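Long-range contact in universal stress protein (Mycobacterium smegmatis, PDB 5AHW), which binds cyclic AMP as a homodimeric member of the universal stress protein A family: residues T6-T11 against D109-G114. Residues are numbered along the deposited sequence; the frame is centred on the assembly and turned at random.
Sequences TVVVGT and DLLVVG. With CMP (adenosine-3',5'-cyclic-monophosphate), chain K.
V7, V8 and V9 pair in register with L110, L111 and V112, the two strands running parallel with 22° between their directions. The backbone ladder runs from V8 N to L110 O, from V112 N to V8 O at 2.7 Å, and from G10 N to V112 O. It starts at T6 O, which accepts from D109 N at 2.9 Å and only weakly from L110 N. The carboxylate of D109 reaches across to close this end: OD2 takes T6 N on its anti lone pair at 2.8 Å, in a bent bond of 137°, and the same oxygen also accepts from Q5 N. Strand 6-10 is the middle strand of a five-stranded parallel sheet of order 3-2-1-4-5, and 110-114 lies between it and the outer strand 140-144; this is the alpha/beta fold of the HUP clan, whose nucleotide site lies at the C-terminal ends of the strands. There the cyclic AMP hydroxyl O2' donates to G10 O and receives a weak bond from G114 N, so one ribose hydroxyl links G10 and G114. On one face of the sheet V7 CG1 touches V112 CG2 at 3.8 Å. In V9 a chi1 of 63° puts CG1 between the backbone N and the carbonyl carbon and leaves CG2 to lie against V112 CB; the same face packs on helix 15-31 through V9. On the opposite face V8 and L111 lie side by side, the CD1 branch of L111 leaning over to V8 CG1 at 3.6 Å.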
loop_
_atom_site.group_PDB
_atom_site.type_symbol
_atom_site.label_atom_id
_atom_site.label_comp_id
_atom_site.label_asym_id
_atom_site.label_seq_id
_atom_site.Cartn_x
_atom_site.Cartn_y
_atom_site.Cartn_z
ATOM N N THR B 6 5.573 -8.447 -9.858
ATOM C CA THR B 6 4.424 -8.096 -10.692
ATOM C C THR B 6 3.487 -7.155 -9.950
ATOM O O THR B 6 2.906 -7.523 -8.966
ATOM C CB THR B 6 3.663 -9.373 -11.129
ATOM O OG1 THR B 6 4.532 -10.259 -11.852
ATOM C CG2 THR B 6 2.500 -9.018 -12.047
ATOM N N VAL B 7 3.348 -5.946 -10.449
ATOM C CA VAL B 7 2.550 -4.933 -9.775
ATOM C C VAL B 7 1.379 -4.586 -10.695
ATOM O O VAL B 7 1.567 -4.373 -11.873
ATOM C CB VAL B 7 3.359 -3.684 -9.548
ATOM C CG1 VAL B 7 2.538 -2.625 -8.898
ATOM C CG2 VAL B 7 4.586 -3.952 -8.682
ATOM N N VAL B 8 0.192 -4.553 -10.134
ATOM C CA VAL B 8 -0.991 -4.143 -10.841
ATOM C C VAL B 8 -1.508 -2.813 -10.332
ATOM O O VAL B 8 -1.675 -2.662 -9.138
ATOM C CB VAL B 8 -2.110 -5.182 -10.666
ATOM C CG1 VAL B 8 -3.390 -4.657 -11.312
ATOM C CG2 VAL B 8 -1.748 -6.496 -11.399
ATOM N N VAL B 9 -1.766 -1.880 -11.248
ATOM C CA VAL B 9 -2.291 -0.577 -10.906
ATOM C C VAL B 9 -3.536 -0.305 -11.696
ATOM O O VAL B 9 -3.610 -0.580 -12.886
ATOM C CB VAL B 9 -1.257 0.582 -11.029
ATOM C CG1 VAL B 9 -0.726 0.822 -12.463
ATOM C CG2 VAL B 9 -1.835 1.888 -10.440
ATOM N N GLY B 10 -4.545 0.205 -10.994
ATOM C CA GLY B 10 -5.834 0.555 -11.574
ATOM C C GLY B 10 -5.909 2.033 -11.806
ATOM O O GLY B 10 -5.572 2.810 -10.923
ATOM N N THR B 11 -6.247 2.418 -13.035
ATOM C CA THR B 11 -6.560 3.795 -13.363
ATOM C C THR B 11 -7.902 3.937 -14.081
ATOM O O THR B 11 -8.190 3.130 -14.946
ATOM C CB THR B 11 -5.470 4.454 -14.225
ATOM O OG1 THR B 11 -5.887 5.795 -14.577
ATOM C CG2 THR B 11 -5.177 3.707 -15.441
ATOM N N ASP B 109 2.024 -9.477 -6.964
ATOM C CA ASP B 109 2.621 -9.375 -5.657
ATOM C C ASP B 109 2.079 -8.129 -5.015
ATOM O O ASP B 109 2.103 -7.994 -3.792
ATOM C CB ASP B 109 4.133 -9.215 -5.805
ATOM C CG ASP B 109 4.749 -10.334 -6.549
ATOM O OD1 ASP B 109 4.612 -11.461 -6.053
ATOM O OD2 ASP B 109 5.334 -10.128 -7.628
ATOM N N LEU B 110 1.635 -7.182 -5.830
ATOM C CA LEU B 110 1.077 -5.956 -5.286
ATOM C C LEU B 110 0.029 -5.344 -6.219
ATOM O O LEU B 110 0.183 -5.298 -7.441
ATOM C CB LEU B 110 2.206 -4.950 -5.070
ATOM C CG LEU B 110 1.837 -3.534 -4.606
ATOM C CD1 LEU B 110 1.456 -3.592 -3.145
ATOM C CD2 LEU B 110 2.971 -2.547 -4.836
ATOM N N LEU B 111 -1.004 -4.827 -5.606
ATOM C CA LEU B 111 -2.051 -4.131 -6.294
ATOM C C LEU B 111 -2.116 -2.681 -5.793
ATOM O O LEU B 111 -2.149 -2.444 -4.602
ATOM C CB LEU B 111 -3.320 -4.895 -5.931
ATOM C CG LEU B 111 -4.636 -4.488 -6.502
ATOM C CD1 LEU B 111 -4.560 -4.033 -7.965
ATOM C CD2 LEU B 111 -5.448 -5.742 -6.330
ATOM N N VAL B 112 -2.097 -1.705 -6.692
ATOM C CA VAL B 112 -2.052 -0.330 -6.323
ATOM C C VAL B 112 -3.327 0.399 -6.772
ATOM O O VAL B 112 -3.782 0.301 -7.929
ATOM C CB VAL B 112 -0.842 0.310 -7.000
ATOM C CG1 VAL B 112 -0.659 1.773 -6.583
ATOM C CG2 VAL B 112 0.403 -0.475 -6.639
ATOM N N VAL B 113 -3.904 1.157 -5.843
ATOM C CA VAL B 113 -5.025 2.029 -6.080
ATOM C C VAL B 113 -4.808 3.383 -5.384
ATOM O O VAL B 113 -4.050 3.487 -4.434
ATOM C CB VAL B 113 -6.364 1.375 -5.587
ATOM C CG1 VAL B 113 -6.733 0.130 -6.386
ATOM C CG2 VAL B 113 -6.309 0.974 -4.143
ATOM N N GLY B 114 -5.433 4.439 -5.878
ATOM C CA GLY B 114 -5.599 5.688 -5.107
ATOM C C GLY B 114 -6.674 5.550 -4.069
ATOM O O GLY B 114 -7.285 4.472 -3.932
HETATM P P CMP K . -7.992 7.347 -7.478
HETATM O O1P CMP K . -6.779 8.156 -7.033
HETATM O O2P CMP K . -8.795 8.112 -8.423
HETATM O "O5'" CMP K . -8.837 6.731 -6.295
HETATM C "C5'" CMP K . -9.721 5.587 -6.390
HETATM C "C4'" CMP K . -8.993 4.553 -7.202
HETATM O "O4'" CMP K . -9.789 3.435 -7.558
HETATM C "C3'" CMP K . -8.493 5.052 -8.505
HETATM O "O3'" CMP K . -7.478 6.014 -8.253
HETATM C "C2'" CMP K . -8.089 3.753 -9.217
HETATM O "O2'" CMP K . -6.840 3.210 -8.765
HETATM C "C1'" CMP K . -9.239 2.850 -8.743
HETATM N N9 CMP K . -10.254 2.847 -9.824
HETATM C C8 CMP K . -11.397 3.557 -9.872
HETATM N N7 CMP K . -12.036 3.361 -11.036
HETATM C C5 CMP K . -11.319 2.512 -11.735
HETATM C C6 CMP K . -11.436 1.837 -13.040
HETATM N N6 CMP K . -12.488 2.081 -13.808
HETATM N N1 CMP K . -10.462 1.000 -13.424
HETATM C C2 CMP K . -9.390 0.742 -12.666
HETATM N N3 CMP K . -9.203 1.330 -11.465
HETATM C C4 CMP K . -10.121 2.195 -10.963
#